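Local atomic coordinates of sugar kinase (Agrobacterium tumefaciens, PDB entry 2RBC), a protein that probably transfers a phosphate group from ATP to a sugar, as other carbohydrate kinases of the ribokinase (pfkB) family do. Residues Val39-Arg45 against Glu60-Glu66; Tyr74-Gly80 against Arg313-Arg319; Phe158-Asp164 against Lys183-Asp188; Val258-Thr262 against Arg293-Arg297. All coordinates share one frame; numbering follows the deposited sequence. Where two conformers were deposited one is given.

Interaction 1: residues Val39-Arg45 against Glu60-Glu66; sequences VLDTLFR and EVLQIAE
In the small four-stranded sheet that, as in other ribokinase-like enzymes, probably forms the lid of the sugar site, V39-R45 and E60-E66 pair as antiparallel strands, V39 opposite E66 and L43 opposite L62. Hydrogen-bonded and non-hydrogen-bonded pairs alternate along the ladder; L43 N donates to L62 O at 2.8 Å. L40, T42 and F44 share one face with A65, Q63 and V61. There Q63 lies beside T42, pointing the same way, and NE2 donates to T42 OG1 at 3.0 Å, with the hydroxyl oxygen in the amide plane; Q63 OE1 takes a bond from R97. V61 CG2 packs obliquely on F44 CD1 at 3.7 Å, and on this side V136 and F138 of the second subunit add cover. On the other face L43 CD1 meets I64 CG2 at 4.0 Å. D41 and E66 cross at about a right angle, their carboxylate planes 80° apart and D41 OD2 2.4 Å from E66 OE2. D41 OD1 holds a glycerol, while E66 OE1 accepts from R313 N. Both chains extended, R45 and E60 run side by side to a salt bridge: R45 NH1 meets E60 OE1 at 2.8 Å in the guanidinium plane and on the oxygen's syn side.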
# COMPACT_ATOMS: atom_id res chain seq x y z
N VAL A 39 -3.92 0.16 12.09
CA VAL A 39 -3.08 0.44 10.89
C VAL A 39 -3.62 -0.43 9.74
O VAL A 39 -3.88 -1.64 9.96
CB VAL A 39 -1.57 0.03 11.10
CG1 VAL A 39 -0.69 0.38 9.89
CG2 VAL A 39 -0.99 0.65 12.36
N LEU A 40 -3.77 0.16 8.55
CA LEU A 40 -4.09 -0.63 7.34
C LEU A 40 -2.82 -1.18 6.72
O LEU A 40 -2.06 -0.45 6.08
CB LEU A 40 -4.89 0.16 6.31
CG LEU A 40 -5.47 -0.64 5.13
CD1 LEU A 40 -6.51 -1.63 5.63
CD2 LEU A 40 -6.08 0.32 4.16
N ASP A 41 -2.58 -2.47 6.93
CA ASP A 41 -1.46 -3.16 6.32
C ASP A 41 -1.83 -3.73 4.96
O ASP A 41 -2.86 -4.38 4.83
CB ASP A 41 -0.98 -4.34 7.19
CG ASP A 41 -0.20 -3.91 8.44
OD1 ASP A 41 0.18 -2.73 8.56
OD2 ASP A 41 0.07 -4.81 9.29
N THR A 42 -0.93 -3.56 3.98
CA THR A 42 -0.95 -4.33 2.76
C THR A 42 0.26 -5.24 2.73
O THR A 42 1.43 -4.78 2.73
CB THR A 42 -1.04 -3.46 1.53
OG1 THR A 42 -2.17 -2.61 1.66
CG2 THR A 42 -1.23 -4.32 0.29
N LEU A 43 -0.04 -6.54 2.74
CA LEU A 43 0.94 -7.60 2.86
C LEU A 43 1.10 -8.23 1.49
O LEU A 43 0.14 -8.79 0.97
CB LEU A 43 0.49 -8.68 3.87
CG LEU A 43 -0.02 -8.23 5.24
CD1 LEU A 43 -0.34 -9.46 6.07
CD2 LEU A 43 0.99 -7.32 5.93
N PHE A 44 2.29 -8.10 0.92
CA PHE A 44 2.62 -8.57 -0.40
C PHE A 44 3.52 -9.78 -0.23
O PHE A 44 4.63 -9.64 0.28
CB PHE A 44 3.43 -7.52 -1.19
CG PHE A 44 2.68 -6.27 -1.53
CD1 PHE A 44 1.95 -6.19 -2.70
CD2 PHE A 44 2.76 -5.15 -0.71
CE1 PHE A 44 1.28 -5.03 -3.04
CE2 PHE A 44 2.11 -3.97 -1.08
CZ PHE A 44 1.36 -3.93 -2.22
N ARG A 45 3.05 -10.95 -0.64
CA ARG A 45 3.77 -12.22 -0.48
C ARG A 45 4.56 -12.48 -1.75
O ARG A 45 4.00 -12.53 -2.85
CB ARG A 45 2.78 -13.34 -0.18
CG ARG A 45 3.33 -14.47 0.61
CD ARG A 45 2.32 -15.54 0.71
NE ARG A 45 2.81 -16.66 1.52
CZ ARG A 45 2.08 -17.72 1.82
NH1 ARG A 45 0.84 -17.82 1.39
NH2 ARG A 45 2.59 -18.69 2.57
N GLU A 60 0.53 -13.28 -3.72
CA GLU A 60 -0.64 -13.16 -2.87
C GLU A 60 -0.59 -11.77 -2.24
O GLU A 60 0.49 -11.30 -1.91
CB GLU A 60 -0.62 -14.24 -1.78
CG GLU A 60 -1.87 -14.34 -0.99
CD GLU A 60 -1.90 -15.55 -0.09
OE1 GLU A 60 -0.96 -16.37 -0.16
OE2 GLU A 60 -2.85 -15.65 0.69
N VAL A 61 -1.73 -11.11 -2.14
CA VAL A 61 -1.80 -9.76 -1.53
C VAL A 61 -2.99 -9.73 -0.57
O VAL A 61 -4.10 -10.10 -0.94
CB VAL A 61 -1.90 -8.62 -2.59
CG1 VAL A 61 -2.00 -7.23 -1.92
CG2 VAL A 61 -0.71 -8.67 -3.58
N LEU A 62 -2.76 -9.27 0.65
CA LEU A 62 -3.82 -9.15 1.67
C LEU A 62 -3.76 -7.77 2.27
O LEU A 62 -2.71 -7.34 2.74
CB LEU A 62 -3.62 -10.18 2.79
CG LEU A 62 -4.61 -10.26 4.00
CD1 LEU A 62 -6.01 -10.71 3.55
CD2 LEU A 62 -4.08 -11.12 5.13
N GLN A 63 -4.91 -7.09 2.25
CA GLN A 63 -5.10 -5.87 3.00
C GLN A 63 -5.88 -6.15 4.26
O GLN A 63 -6.98 -6.71 4.21
CB GLN A 63 -5.82 -4.84 2.16
CG GLN A 63 -4.98 -4.40 0.97
CD GLN A 63 -5.53 -3.16 0.28
OE1 GLN A 63 -6.56 -3.21 -0.36
NE2 GLN A 63 -4.82 -2.05 0.39
N ILE A 64 -5.27 -5.82 5.40
CA ILE A 64 -5.79 -6.15 6.70
C ILE A 64 -5.55 -5.02 7.71
O ILE A 64 -4.43 -4.50 7.85
CB ILE A 64 -5.29 -7.57 7.19
CG1 ILE A 64 -5.99 -7.96 8.49
CG2 ILE A 64 -3.75 -7.71 7.26
CD1 ILE A 64 -5.89 -9.47 8.77
N ALA A 65 -6.60 -4.62 8.43
CA ALA A 65 -6.46 -3.66 9.50
C ALA A 65 -5.95 -4.41 10.74
O ALA A 65 -6.54 -5.39 11.18
CB ALA A 65 -7.80 -2.94 9.83
N GLU A 66 -4.81 -3.97 11.23
CA GLU A 66 -4.17 -4.60 12.34
C GLU A 66 -3.29 -3.57 13.05
O GLU A 66 -3.63 -2.42 13.10
CB GLU A 66 -3.47 -5.90 11.86
CG GLU A 66 -2.39 -5.73 10.80
CD GLU A 66 -1.87 -7.04 10.29
OE1 GLU A 66 -2.42 -8.11 10.67
OE2 GLU A 66 -0.88 -7.04 9.53

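Interaction 2: residues Tyr74-Gly80 against Arg313-Arg319; sequences YAVHRMG and RIGAPTR. With SO4 (sulfate ion), chain D.
Y74 and R78 of helix 68-78, with M79 just past its end, meet loop R313-R319, which leads into helix 319-330; G80 is the C-prime residue of the Schellman motif closing the first helix, and T318 is N-cap of the second, its OG1 taking the N-H of E321. The cation-pi contact comes first: R313 NH1 sits over the centre of the Y74 ring, CZ 4.4 Å from the centroid, the guanidinium plane turned 62° from the ring. R78 CG lies over the opposite face, and A316 CB packs on Y74 CE2 at 3.6 Å. R313 NE is bonded to A65 O. Among the hydrogen bonds, R78 grips A316 O side-on: NE reaches it from above the carbonyl plane at 3.0 Å, NH2 from within that plane at 3.1 Å. Bends at chi2 and chi3 (-72° and -74°) fold the R78 chain back to the loop. NH2 also holds a sulfate at O1, 2.9 Å away. A water accepts from Y74 OH and donates to I314 O and A316 O. Selenomethionine M79 reaches between helices 274-287 and 292-307, its CE on R319 CD at 3.8 Å. R319 NH1 donates to M79 O at 2.9 Å, that oxygen lying in the guanidinium plane.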
# COMPACT_ATOMS: atom_id res chain seq x y z
N TYR A 74 -8.47 -8.45 18.32
CA TYR A 74 -8.94 -9.55 17.52
C TYR A 74 -8.71 -10.89 18.22
O TYR A 74 -9.59 -11.74 18.25
CB TYR A 74 -8.27 -9.51 16.16
CG TYR A 74 -8.74 -10.58 15.22
CD1 TYR A 74 -10.07 -10.66 14.84
CD2 TYR A 74 -7.87 -11.52 14.73
CE1 TYR A 74 -10.52 -11.64 13.99
CE2 TYR A 74 -8.30 -12.51 13.84
CZ TYR A 74 -9.63 -12.57 13.50
OH TYR A 74 -10.07 -13.55 12.61
N ALA A 75 -7.55 -11.08 18.82
CA ALA A 75 -7.26 -12.30 19.58
C ALA A 75 -8.20 -12.49 20.77
O ALA A 75 -8.66 -13.60 21.03
CB ALA A 75 -5.80 -12.30 20.04
N VAL A 76 -8.51 -11.41 21.49
CA VAL A 76 -9.48 -11.50 22.58
C VAL A 76 -10.81 -12.07 22.07
O VAL A 76 -11.36 -12.98 22.68
CB VAL A 76 -9.71 -10.13 23.30
CG1 VAL A 76 -10.95 -10.23 24.25
CG2 VAL A 76 -8.44 -9.73 24.07
N HIS A 77 -11.31 -11.51 20.97
CA HIS A 77 -12.53 -11.99 20.33
C HIS A 77 -12.44 -13.47 19.92
O HIS A 77 -13.30 -14.28 20.27
CB HIS A 77 -12.82 -11.14 19.10
CG HIS A 77 -13.81 -11.75 18.18
ND1 HIS A 77 -15.15 -11.87 18.50
CD2 HIS A 77 -13.67 -12.27 16.94
CE1 HIS A 77 -15.78 -12.45 17.49
NE2 HIS A 77 -14.90 -12.71 16.54
N ARG A 78 -11.37 -13.81 19.22
CA ARG A 78 -11.21 -15.16 18.71
C ARG A 78 -11.14 -16.18 19.85
O ARG A 78 -11.60 -17.31 19.69
CB ARG A 78 -9.95 -15.28 17.89
CG ARG A 78 -9.99 -14.51 16.56
CD ARG A 78 -10.91 -15.19 15.58
NE ARG A 78 -10.28 -16.39 15.04
CZ ARG A 78 -10.87 -17.27 14.26
NH1 ARG A 78 -12.14 -17.15 13.94
NH2 ARG A 78 -10.20 -18.33 13.83
N MSE A 79 -10.58 -15.74 20.97
CA MSE A 79 -10.39 -16.59 22.15
C MSE A 79 -11.59 -16.61 23.11
O MSE A 79 -11.50 -17.17 24.20
CB MSE A 79 -9.15 -16.16 22.88
CG MSE A 79 -7.87 -16.32 22.09
SE MSE A 79 -7.47 -18.17 21.56
CE MSE A 79 -6.63 -18.79 23.22
N GLY A 80 -12.69 -16.01 22.69
CA GLY A 80 -13.96 -16.17 23.39
C GLY A 80 -14.32 -15.01 24.30
O GLY A 80 -15.27 -15.11 25.07
N ARG A 313 -2.45 -10.95 11.57
CA ARG A 313 -3.38 -11.46 12.58
C ARG A 313 -4.38 -12.50 12.09
O ARG A 313 -5.06 -13.14 12.92
CB ARG A 313 -4.13 -10.29 13.25
CG ARG A 313 -5.04 -9.48 12.35
CD ARG A 313 -6.06 -8.66 13.14
NE ARG A 313 -6.90 -7.88 12.27
CZ ARG A 313 -8.05 -8.29 11.72
NH1 ARG A 313 -8.54 -9.49 11.99
NH2 ARG A 313 -8.69 -7.50 10.88
N ILE A 314 -4.48 -12.72 10.76
CA ILE A 314 -5.59 -13.50 10.18
C ILE A 314 -5.56 -14.95 10.63
O ILE A 314 -6.59 -15.57 10.71
CB ILE A 314 -5.65 -13.39 8.62
CG1 ILE A 314 -7.09 -13.57 8.14
CG2 ILE A 314 -4.69 -14.36 7.93
CD1 ILE A 314 -8.10 -12.73 8.94
N GLY A 315 -4.39 -15.45 10.98
CA GLY A 315 -4.28 -16.79 11.56
C GLY A 315 -4.65 -16.97 13.02
O GLY A 315 -4.44 -18.06 13.56
N ALA A 316 -5.13 -15.91 13.69
CA ALA A 316 -5.44 -16.00 15.12
C ALA A 316 -6.43 -17.16 15.30
O ALA A 316 -7.46 -17.18 14.67
CB ALA A 316 -6.01 -14.70 15.65
N PRO A 317 -6.08 -18.16 16.12
CA PRO A 317 -7.01 -19.30 16.30
C PRO A 317 -8.20 -19.04 17.21
O PRO A 317 -8.20 -18.10 18.01
CB PRO A 317 -6.12 -20.37 16.94
CG PRO A 317 -5.17 -19.61 17.73
CD PRO A 317 -4.84 -18.37 16.90
N THR A 318 -9.18 -19.91 17.09
CA THR A 318 -10.28 -19.98 18.01
C THR A 318 -9.80 -20.51 19.35
O THR A 318 -8.70 -21.08 19.46
CB THR A 318 -11.44 -20.84 17.47
OG1 THR A 318 -11.13 -22.24 17.57
CG2 THR A 318 -11.76 -20.44 16.02
N ARG A 319 -10.64 -20.30 20.38
CA ARG A 319 -10.34 -20.78 21.70
C ARG A 319 -10.24 -22.32 21.69
O ARG A 319 -9.31 -22.91 22.26
CB ARG A 319 -11.42 -20.32 22.68
CG ARG A 319 -11.22 -20.66 24.12
CD ARG A 319 -9.85 -20.16 24.63
NE ARG A 319 -9.66 -20.38 26.07
CZ ARG A 319 -9.96 -19.47 27.00
NH1 ARG A 319 -10.49 -18.30 26.65
NH2 ARG A 319 -9.73 -19.73 28.27
S SO4 D . -13.21 -19.63 11.71
O1 SO4 D . -11.80 -19.85 12.01
O2 SO4 D . -13.43 -18.24 11.27
O3 SO4 D . -13.60 -20.45 10.56
O4 SO4 D . -14.01 -19.97 12.89
O HOH W 1 -8.61 -15.62 12.45

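Interaction 3: residues Phe158-Asp164 against Lys183-Asp188; sequences FDAVLVD and KPAILD
Flat groups sit at the entry of this pair: the F158 ring leads away from K183 into an edge-to-face pair with H31, whereas the F158 carbonyl turns to K183, whose NZ approaches its oxygen nearly along the C=O axis at 2.6 Å. A final bend of the lysine chain (chi4 -62°) brings NZ there. A water accepts a weak bond from K183 NZ and donates to D159 OD1; the other oxygen, OD2, accepts from H31 N. P184 CD is 3.3 Å from D159 O, and P184 CB meets A160 CB at 3.9 Å. Beyond lies a regular parallel ladder, V161 with A185, L162 with I186, V163 with L187; I186 N donates to V161 O and V163 N to I186 O, both at 2.9 Å. L162 CG stands anti to the backbone N (chi1 175°), which carries CD1 across to I186 CG2 at 3.6 Å. On the other face V163 CG2 touches L187 CD1 at 3.7 Å. The strands belong to a beta-alpha-beta crossover: its helix 168-180 covers V161 and V163, helices 68-78 and 274-287 cover L162 and I186, and strands 31-35 and 206-210 extend the sheet beyond 160-163 and 185-189.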
# COMPACT_ATOMS: atom_id res chain seq x y z
N PHE A 158 -14.96 -2.68 31.95
CA PHE A 158 -14.09 -3.73 31.45
C PHE A 158 -13.60 -4.64 32.57
O PHE A 158 -13.61 -4.26 33.74
CB PHE A 158 -12.93 -3.08 30.71
CG PHE A 158 -13.37 -2.28 29.55
CD1 PHE A 158 -13.86 -2.90 28.40
CD2 PHE A 158 -13.35 -0.90 29.61
CE1 PHE A 158 -14.31 -2.12 27.33
CE2 PHE A 158 -13.79 -0.14 28.56
CZ PHE A 158 -14.26 -0.75 27.41
N ASP A 159 -13.21 -5.85 32.21
CA ASP A 159 -12.70 -6.82 33.17
C ASP A 159 -11.17 -6.73 33.23
O ASP A 159 -10.58 -7.10 34.23
CB ASP A 159 -13.15 -8.22 32.77
CG ASP A 159 -14.65 -8.38 32.88
OD1 ASP A 159 -15.15 -8.17 34.00
OD2 ASP A 159 -15.34 -8.72 31.91
N ALA A 160 -10.55 -6.30 32.14
CA ALA A 160 -9.11 -6.02 32.09
C ALA A 160 -8.86 -5.01 31.00
O ALA A 160 -9.73 -4.79 30.17
CB ALA A 160 -8.25 -7.29 31.81
N VAL A 161 -7.66 -4.40 31.02
CA VAL A 161 -7.23 -3.49 29.96
C VAL A 161 -5.84 -3.91 29.50
O VAL A 161 -5.04 -4.45 30.28
CB VAL A 161 -7.23 -2.00 30.36
CG1 VAL A 161 -8.58 -1.60 30.91
CG2 VAL A 161 -6.12 -1.66 31.34
N LEU A 162 -5.61 -3.73 28.21
CA LEU A 162 -4.32 -4.00 27.59
C LEU A 162 -3.92 -2.79 26.77
O LEU A 162 -4.73 -2.27 25.98
CB LEU A 162 -4.42 -5.24 26.70
CG LEU A 162 -3.19 -5.62 25.87
CD1 LEU A 162 -1.93 -5.85 26.70
CD2 LEU A 162 -3.54 -6.77 24.90
N VAL A 163 -2.69 -2.30 26.95
CA VAL A 163 -2.27 -1.10 26.22
C VAL A 163 -0.94 -1.39 25.53
O VAL A 163 -0.12 -2.11 26.09
CB VAL A 163 -2.14 0.19 27.11
CG1 VAL A 163 -3.48 0.47 27.96
CG2 VAL A 163 -0.87 0.14 27.99
N ASP A 164 -0.77 -0.84 24.32
CA ASP A 164 0.52 -0.85 23.61
C ASP A 164 1.28 0.48 23.77
O ASP A 164 0.83 1.35 24.50
CB ASP A 164 0.34 -1.30 22.14
CG ASP A 164 -0.30 -0.27 21.24
OD1 ASP A 164 -0.25 0.93 21.58
OD2 ASP A 164 -0.87 -0.66 20.17
N LYS A 183 -8.38 -3.88 38.52
CA LYS A 183 -8.45 -4.67 37.30
C LYS A 183 -7.04 -4.96 36.84
O LYS A 183 -6.10 -4.22 37.18
CB LYS A 183 -9.24 -3.94 36.22
CG LYS A 183 -10.71 -3.85 36.59
CD LYS A 183 -11.46 -2.92 35.74
CE LYS A 183 -12.89 -2.74 36.27
NZ LYS A 183 -13.78 -3.99 36.30
N PRO A 184 -6.85 -6.09 36.13
CA PRO A 184 -5.57 -6.27 35.46
C PRO A 184 -5.36 -5.14 34.47
O PRO A 184 -6.26 -4.82 33.70
CB PRO A 184 -5.74 -7.60 34.73
CG PRO A 184 -6.83 -8.31 35.43
CD PRO A 184 -7.76 -7.22 35.89
N ALA A 185 -4.16 -4.55 34.53
CA ALA A 185 -3.74 -3.42 33.77
C ALA A 185 -2.45 -3.83 33.07
O ALA A 185 -1.37 -3.82 33.66
CB ALA A 185 -3.54 -2.20 34.71
N ILE A 186 -2.57 -4.29 31.83
CA ILE A 186 -1.50 -5.03 31.16
C ILE A 186 -0.81 -4.14 30.13
O ILE A 186 -1.46 -3.49 29.30
CB ILE A 186 -2.04 -6.35 30.55
CG1 ILE A 186 -2.73 -7.19 31.66
CG2 ILE A 186 -0.92 -7.16 29.92
CD1 ILE A 186 -3.81 -8.04 31.22
N LEU A 187 0.52 -4.11 30.19
CA LEU A 187 1.33 -3.39 29.24
C LEU A 187 1.99 -4.36 28.30
O LEU A 187 2.70 -5.23 28.74
CB LEU A 187 2.39 -2.55 29.96
CG LEU A 187 3.40 -1.80 29.06
CD1 LEU A 187 2.75 -0.74 28.15
CD2 LEU A 187 4.53 -1.17 29.89
N ASP A 188 1.73 -4.17 27.00
CA ASP A 188 2.49 -4.77 25.91
C ASP A 188 3.71 -3.89 25.77
O ASP A 188 3.64 -2.78 25.27
CB ASP A 188 1.64 -4.77 24.64
CG ASP A 188 2.43 -5.12 23.38
OD1 ASP A 188 3.63 -5.52 23.48
OD2 ASP A 188 1.82 -5.02 22.29
O HOH W 2 -14.16 -6.93 36.34

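Interaction 4: residues Val258-Thr262 against Arg293-Arg297; sequences VHFQT and RAAVR. With SO4 (sulfate ion), chain C; SO4 (sulfate ion), chain B.
Q261 reaches from its strand to three residues of the helix, R293, V296 and R297. Its CB rests on V296 CG1 at 3.8 Å, the two side chains sliding past each other in opposite directions, and also lies near R293 NH1. CG stays against the same methyl and also meets R297 CG. A bend at chi2 (56°) then turns the amide, and CD comes to lie 3.5 Å from R297 CG. OE1 is gripped twice, by arginines approaching from opposite faces of the amide plane: R293 NH1 at 2.8 Å and R297 NE at 3.0 Å. Both donors stand well above the carbonyl plane, not on a lone pair; the R293 guanidinium plane is turned 75° from the amide. Strand 258-261 is here the terminal strand of the large mixed sheet, paired antiparallel with 248-251, and segment 293-297 of helix 292-307 runs beside it, its axis at 38° to that of 258-261; W250 of the adjoining strand touches Q261 and R293. At the tip, NE2 donates in the amide plane to T262 O at 2.8 Å, and its other bond goes to a sulfate oxygen, O2, at 2.6 Å. R297 NH2 donates to that same O2. R293, bent at chi3, uses its guanidinium edge further: NH1 also donates to F260 O at 2.9 Å, NH2 donates to a water that accepts from F260 N, and NE holds a second sulfate through O4 at 3.0 Å. O2 of this second sulfate lies over one face of the H259 ring, offset toward its rim.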
# COMPACT_ATOMS: atom_id res chain seq x y z
N VAL A 258 12.31 -16.90 38.99
CA VAL A 258 12.16 -16.84 37.54
C VAL A 258 11.56 -18.17 37.04
O VAL A 258 12.09 -19.23 37.30
CB VAL A 258 13.50 -16.49 36.82
CG1 VAL A 258 13.31 -16.45 35.27
CG2 VAL A 258 14.04 -15.13 37.34
N HIS A 259 10.42 -18.08 36.36
CA HIS A 259 9.74 -19.25 35.78
C HIS A 259 9.96 -19.22 34.30
O HIS A 259 10.14 -18.16 33.71
CB HIS A 259 8.24 -19.20 36.07
CG HIS A 259 7.94 -19.08 37.52
ND1 HIS A 259 8.16 -20.11 38.41
CD2 HIS A 259 7.51 -18.04 38.26
CE1 HIS A 259 7.85 -19.71 39.63
NE2 HIS A 259 7.44 -18.46 39.56
N PHE A 260 9.89 -20.39 33.71
CA PHE A 260 10.07 -20.55 32.29
C PHE A 260 9.01 -21.51 31.74
O PHE A 260 8.68 -22.54 32.37
CB PHE A 260 11.46 -21.09 31.98
CG PHE A 260 11.66 -21.43 30.52
CD1 PHE A 260 11.67 -20.43 29.58
CD2 PHE A 260 11.80 -22.74 30.11
CE1 PHE A 260 11.82 -20.73 28.24
CE2 PHE A 260 11.94 -23.04 28.78
CZ PHE A 260 11.95 -22.03 27.85
N GLN A 261 8.52 -21.18 30.56
CA GLN A 261 7.58 -22.03 29.83
C GLN A 261 8.00 -22.12 28.38
O GLN A 261 8.09 -21.13 27.67
CB GLN A 261 6.15 -21.46 29.95
CG GLN A 261 5.07 -22.25 29.19
CD GLN A 261 5.02 -23.69 29.59
OE1 GLN A 261 4.71 -23.99 30.74
NE2 GLN A 261 5.32 -24.60 28.66
N THR A 262 8.26 -23.34 27.92
CA THR A 262 8.60 -23.54 26.53
C THR A 262 7.33 -23.38 25.70
O THR A 262 6.22 -23.50 26.23
CB THR A 262 9.22 -24.93 26.31
OG1 THR A 262 9.88 -24.96 25.05
CG2 THR A 262 8.17 -26.02 26.36
N ARG A 293 1.02 -19.76 34.85
CA ARG A 293 1.59 -20.73 33.92
C ARG A 293 0.54 -21.17 32.88
O ARG A 293 0.83 -21.19 31.67
CB ARG A 293 2.23 -21.94 34.62
CG ARG A 293 2.87 -22.92 33.63
CD ARG A 293 3.55 -24.11 34.31
NE ARG A 293 4.74 -23.67 35.03
CZ ARG A 293 5.91 -23.40 34.46
NH1 ARG A 293 6.09 -23.54 33.16
NH2 ARG A 293 6.94 -23.03 35.21
N ALA A 294 -0.68 -21.48 33.32
CA ALA A 294 -1.81 -21.79 32.39
C ALA A 294 -2.01 -20.69 31.34
O ALA A 294 -2.20 -20.97 30.13
CB ALA A 294 -3.08 -22.00 33.18
N ALA A 295 -1.93 -19.44 31.78
CA ALA A 295 -2.11 -18.28 30.91
C ALA A 295 -0.95 -18.12 29.93
O ALA A 295 -1.15 -17.80 28.77
CB ALA A 295 -2.26 -17.04 31.74
N VAL A 296 0.27 -18.35 30.39
CA VAL A 296 1.42 -18.28 29.51
C VAL A 296 1.33 -19.39 28.47
O VAL A 296 1.63 -19.18 27.32
CB VAL A 296 2.72 -18.34 30.28
CG1 VAL A 296 3.89 -18.52 29.31
CG2 VAL A 296 2.91 -17.09 31.14
N ARG A 297 0.97 -20.60 28.90
CA ARG A 297 0.78 -21.71 27.96
C ARG A 297 -0.25 -21.45 26.88
O ARG A 297 0.03 -21.65 25.69
CB ARG A 297 0.37 -22.99 28.69
CG ARG A 297 1.49 -23.69 29.33
CD ARG A 297 1.02 -24.70 30.30
NE ARG A 297 2.13 -25.48 30.78
CZ ARG A 297 2.01 -26.60 31.48
NH1 ARG A 297 0.82 -27.07 31.81
NH2 ARG A 297 3.09 -27.26 31.83
S SO4 C . 4.93 -22.42 38.29
O1 SO4 C . 4.53 -21.65 39.46
O2 SO4 C . 5.32 -21.46 37.26
O3 SO4 C . 6.07 -23.28 38.63
O4 SO4 C . 3.80 -23.24 37.85
S SO4 B . 5.74 -27.90 29.26
O1 SO4 B . 5.61 -29.15 30.01
O2 SO4 B . 5.30 -26.78 30.08
O3 SO4 B . 7.13 -27.65 28.89
O4 SO4 B . 4.88 -28.03 28.08
O HOH W 3 9.85 -22.64 35.59

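Interactions 1 and 2 touch, their centres about 17 Å apart: R313 joins them, its backbone N and its NE both donating to strand 60-66 of the probable lid, NE to A65 O at 2.7 Å, which ties that strand to the loop before helix 319-330. Helix 68-78, which follows strand 60-66, supplies interaction 2 and also covers L162 of interaction 3. Interactions 3 and 4 reach the same large sheet, centres about 19 Å apart. The glycerol on D41, probably from the crystallisation liquor as the sulfates are, may mark the sugar pocket expected beneath such a lid; interaction 4 lies remote from it, its centre about 32 Å from that of interaction 1.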